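Local coordinates for protein alcohol dehydrogenase (Thermus thermophilus, PDB 2EIH) that probably works as an NAD-dependent alcohol dehydrogenase and carries a zinc ion held by four cysteines, at residues A[40-43]-A[44-47]; A[153-156]-A[157-161]. All coordinates share one frame; numbering follows the deposited sequence.

Contact 1. Residues A[40-43]-A[44-47]; sequences NHLD and VWVR
The indole of W45 lies back along the preceding turn, with H41 O 3.5 Å above one face, displaced toward the rim, and L42 N farther above the same face. Two alkyl groups reach the six-membered part of the ring: H41 CB stands 4.1 Å from W45 CZ2, while L42 CD1 comes to 3.8 Å from W45 CE3, the leucine side chain crossing the indole at about a right angle. With W45 CG beside its own backbone N (chi1 -60°), the ring is directed back over residues 41 and 42 rather than along the next turn. Its backbone is tied to the same carbonyl: W45 N donates to H41 O at 3.2 Å, in the carbonyl plane, and V44 N adds a weak bond to that oxygen. V46 N to L42 O and R47 N to D43 O continue the helical ladder. At the start of the turn the carboxylate of D43 folds back, and N40 N gives OD2 an almost straight bond (3.2 Å, 175°) from above the carboxylate plane; Y121 OH is a second partner of OD2. R47 leads elsewhere, to a salt bridge with E330 and hydrogen bonds with G10 and H326. This helix, 41-48, follows strand 29-38 in the GroES-like part of the chain, and helix 322-330 packs on it through contacts to H41, D43 and V44.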
loop_
_atom_site.group_PDB
_atom_site.type_symbol
_atom_site.label_atom_id
_atom_site.label_comp_id
_atom_site.label_asym_id
_atom_site.label_seq_id
_atom_site.Cartn_x
_atom_site.Cartn_y
_atom_site.Cartn_z
ATOM N N ASN A 40 -19.712 23.521 13.221
ATOM C CA ASN A 40 -19.701 22.089 12.917
ATOM C C ASN A 40 -20.731 21.334 13.767
ATOM O O ASN A 40 -21.099 21.783 14.850
ATOM C CB ASN A 40 -18.298 21.522 13.126
ATOM C CG ASN A 40 -17.363 21.894 12.008
ATOM O OD1 ASN A 40 -16.486 22.740 12.162
ATOM N ND2 ASN A 40 -17.555 21.265 10.861
ATOM N N HIS A 41 -21.195 20.191 13.278
ATOM C CA HIS A 41 -22.196 19.428 14.014
ATOM C C HIS A 41 -21.683 19.006 15.387
ATOM O O HIS A 41 -22.460 18.750 16.317
ATOM C CB HIS A 41 -22.649 18.217 13.190
ATOM C CG HIS A 41 -23.451 18.588 11.980
ATOM N ND1 HIS A 41 -24.738 19.073 12.061
ATOM C CD2 HIS A 41 -23.131 18.588 10.665
ATOM C CE1 HIS A 41 -25.177 19.361 10.849
ATOM N NE2 HIS A 41 -24.220 19.077 9.981
ATOM N N LEU A 42 -20.363 18.962 15.501
ATOM C CA LEU A 42 -19.701 18.617 16.745
ATOM C C LEU A 42 -20.041 19.647 17.829
ATOM O O LEU A 42 -20.250 19.287 18.994
ATOM C CB LEU A 42 -18.187 18.569 16.523
ATOM C CG LEU A 42 -17.296 18.314 17.739
ATOM C CD1 LEU A 42 -17.793 17.096 18.517
ATOM C CD2 LEU A 42 -15.872 18.114 17.264
ATOM N N ASP A 43 -20.093 20.924 17.455
ATOM C CA ASP A 43 -20.417 21.959 18.427
ATOM C C ASP A 43 -21.814 21.686 18.989
ATOM O O ASP A 43 -22.086 22.001 20.143
ATOM C CB ASP A 43 -20.420 23.362 17.798
ATOM C CG ASP A 43 -19.198 23.642 16.931
ATOM O OD1 ASP A 43 -18.203 22.898 17.002
ATOM O OD2 ASP A 43 -19.244 24.630 16.169
ATOM N N VAL A 44 -22.694 21.102 18.177
ATOM C CA VAL A 44 -24.057 20.819 18.620
ATOM C C VAL A 44 -24.098 19.679 19.632
ATOM O O VAL A 44 -24.817 19.757 20.631
ATOM C CB VAL A 44 -24.982 20.492 17.421
ATOM C CG1 VAL A 44 -26.366 20.100 17.912
ATOM C CG2 VAL A 44 -25.084 21.710 16.511
ATOM N N TRP A 45 -23.326 18.625 19.380
ATOM C CA TRP A 45 -23.289 17.499 20.297
ATOM C C TRP A 45 -22.763 17.962 21.659
ATOM O O TRP A 45 -23.254 17.525 22.706
ATOM C CB TRP A 45 -22.416 16.371 19.729
ATOM C CG TRP A 45 -22.911 15.865 18.408
ATOM C CD1 TRP A 45 -24.207 15.849 17.978
ATOM C CD2 TRP A 45 -22.123 15.343 17.330
ATOM N NE1 TRP A 45 -24.279 15.359 16.698
ATOM C CE2 TRP A 45 -23.015 15.041 16.273
ATOM C CE3 TRP A 45 -20.754 15.102 17.150
ATOM C CZ2 TRP A 45 -22.578 14.514 15.046
ATOM C CZ3 TRP A 45 -20.319 14.574 15.926
ATOM C CH2 TRP A 45 -21.232 14.288 14.893
ATOM N N VAL A 46 -21.784 18.862 21.651
ATOM C CA VAL A 46 -21.242 19.358 22.904
ATOM C C VAL A 46 -22.289 20.220 23.592
ATOM O O VAL A 46 -22.439 20.159 24.812
ATOM C CB VAL A 46 -19.959 20.179 22.687
ATOM C CG1 VAL A 46 -19.487 20.765 24.009
ATOM C CG2 VAL A 46 -18.874 19.281 22.104
ATOM N N ARG A 47 -23.028 21.008 22.816
ATOM C CA ARG A 47 -24.062 21.860 23.392
ATOM C C ARG A 47 -25.173 21.040 24.042
ATOM O O ARG A 47 -25.590 21.328 25.161
ATOM C CB ARG A 47 -24.667 22.783 22.327
ATOM C CG ARG A 47 -25.958 23.453 22.800
ATOM C CD ARG A 47 -26.539 24.445 21.812
ATOM N NE ARG A 47 -26.888 23.890 20.505
ATOM C CZ ARG A 47 -27.928 23.103 20.245
ATOM N NH1 ARG A 47 -28.127 22.680 19.003
ATOM N NH2 ARG A 47 -28.760 22.731 21.207
#

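Contact 2. Residues A[153-156]-A[157-161]; sequences TAWQ and MVVDK
W155 CG stands trans to the backbone N (chi1 -178°), which carries the indole forward along the helix to V159. There V159 CG2 sits over the five-membered ring, 3.6 Å from its centroid and 11° off the normal, a CH-pi contact. M157 turns the other way: CG lies beside its own N, and the bend at chi3 (-76°) curls CE back to 3.6 Å from T153 CG2, the two side chains running side by side. T153 O, the acceptor for M157 N, also has M157 CE 3.2 Å away. Regular i to i+4 bonds from V158 N to A154 O and V159 N to W155 O give way to a pi-type turn, where K161 N donates an almost straight bond to Q156 O at 2.6 Å, five residues back. The widened turn ends helix 148-161, which packs on helix 180-189 and on strand 236-241 of the six-stranded parallel sheet, ordered as in a Rossmann fold. A water in the indole plane receives a weak bond from W155 NE1 (3.4 Å) and donates to D160 OD1 (3.0 Å); D160 OD2 forms a salt bridge with R296. R165 of a second subunit packs on W155 and V159, and Q283 of a third on Q156 and K161.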
loop_
_atom_site.group_PDB
_atom_site.type_symbol
_atom_site.label_atom_id
_atom_site.label_comp_id
_atom_site.label_asym_id
_atom_site.label_seq_id
_atom_site.Cartn_x
_atom_site.Cartn_y
_atom_site.Cartn_z
ATOM N N THR A 153 -11.777 15.766 6.868
ATOM C CA THR A 153 -12.599 14.581 7.026
ATOM C C THR A 153 -12.907 13.962 5.669
ATOM O O THR A 153 -12.845 12.749 5.507
ATOM C CB THR A 153 -13.911 14.928 7.747
ATOM O OG1 THR A 153 -13.609 15.422 9.054
ATOM C CG2 THR A 153 -14.809 13.709 7.855
ATOM N N ALA A 154 -13.231 14.804 4.696
ATOM C CA ALA A 154 -13.539 14.332 3.356
ATOM C C ALA A 154 -12.293 13.739 2.702
ATOM O O ALA A 154 -12.379 12.794 1.918
ATOM C CB ALA A 154 -14.066 15.484 2.510
ATOM N N TRP A 155 -11.135 14.296 3.023
ATOM C CA TRP A 155 -9.894 13.830 2.427
ATOM C C TRP A 155 -9.497 12.434 2.900
ATOM O O TRP A 155 -9.102 11.595 2.089
ATOM C CB TRP A 155 -8.778 14.836 2.708
ATOM C CG TRP A 155 -7.468 14.453 2.091
ATOM C CD1 TRP A 155 -6.627 13.463 2.500
ATOM C CD2 TRP A 155 -6.838 15.078 0.966
ATOM N NE1 TRP A 155 -5.507 13.442 1.712
ATOM C CE2 TRP A 155 -5.606 14.428 0.764
ATOM C CE3 TRP A 155 -7.187 16.141 0.122
ATOM C CZ2 TRP A 155 -4.721 14.787 -0.262
ATOM C CZ3 TRP A 155 -6.316 16.503 -0.893
ATOM C CH2 TRP A 155 -5.085 15.831 -1.072
ATOM N N GLN A 156 -9.604 12.183 4.202
ATOM C CA GLN A 156 -9.262 10.866 4.721
ATOM C C GLN A 156 -10.196 9.828 4.124
ATOM O O GLN A 156 -9.762 8.736 3.781
ATOM C CB GLN A 156 -9.355 10.808 6.252
ATOM C CG GLN A 156 -8.876 9.466 6.818
ATOM C CD GLN A 156 -8.679 9.457 8.325
ATOM O OE1 GLN A 156 -9.548 9.004 9.067
ATOM N NE2 GLN A 156 -7.537 9.968 8.784
ATOM N N MET A 157 -11.473 10.174 3.989
ATOM C CA MET A 157 -12.446 9.246 3.428
ATOM C C MET A 157 -12.171 8.942 1.952
ATOM O O MET A 157 -12.090 7.778 1.557
ATOM C CB MET A 157 -13.870 9.793 3.590
ATOM C CG MET A 157 -14.332 9.904 5.035
ATOM S SD MET A 157 -16.072 10.446 5.151
ATOM C CE MET A 157 -15.870 12.111 4.791
ATOM N N VAL A 158 -11.999 9.989 1.147
ATOM C CA VAL A 158 -11.745 9.856 -0.291
ATOM C C VAL A 158 -10.351 9.316 -0.629
ATOM O O VAL A 158 -10.212 8.286 -1.285
ATOM C CB VAL A 158 -11.949 11.235 -0.987
ATOM C CG1 VAL A 158 -11.619 11.149 -2.474
ATOM C CG2 VAL A 158 -13.393 11.691 -0.795
ATOM N N VAL A 159 -9.324 10.015 -0.163
ATOM C CA VAL A 159 -7.947 9.633 -0.436
ATOM C C VAL A 159 -7.418 8.394 0.322
ATOM O O VAL A 159 -7.070 7.393 -0.300
ATOM C CB VAL A 159 -7.025 10.853 -0.198
ATOM C CG1 VAL A 159 -5.594 10.524 -0.564
ATOM C CG2 VAL A 159 -7.522 12.028 -1.025
ATOM N N ASP A 160 -7.365 8.452 1.651
ATOM C CA ASP A 160 -6.859 7.331 2.449
ATOM C C ASP A 160 -7.804 6.122 2.573
ATOM O O ASP A 160 -7.426 5.001 2.252
ATOM C CB ASP A 160 -6.450 7.836 3.844
ATOM C CG ASP A 160 -5.450 8.998 3.780
ATOM O OD1 ASP A 160 -4.406 8.854 3.101
ATOM O OD2 ASP A 160 -5.694 10.048 4.417
ATOM N N LYS A 161 -9.025 6.344 3.035
ATOM C CA LYS A 161 -9.999 5.265 3.201
ATOM C C LYS A 161 -10.483 4.625 1.901
ATOM O O LYS A 161 -10.335 3.424 1.709
ATOM C CB LYS A 161 -11.215 5.779 3.973
ATOM C CG LYS A 161 -11.301 5.314 5.409
ATOM C CD LYS A 161 -10.077 5.636 6.241
ATOM C CE LYS A 161 -10.347 5.177 7.659
ATOM N NZ LYS A 161 -9.185 5.209 8.569
HETATM O O HOH W 1 -3.043 11.064 1.643
#

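In the fold
Contacts 1 and 2 are single-helix contacts that come in series along the chain and lie on opposite sides of its centre. Their centres are 22 Å apart, and their nearest atoms, about 7 Å apart, do not touch. Contact 1 belongs to the GroES-like part and meets no other subunit; contact 2 packs against the Rossmann-type part and is also reached by two other subunits of the four-chain assembly. The zinc ion of this entry, bound by C93, C96, C99 and C107, is nearer to contact 2: the Q156 side chain is about 12 Å from that of C107. A four-cysteine site of this kind is usually structural in zinc-containing alcohol dehydrogenases, and neither contact supplies a ligand.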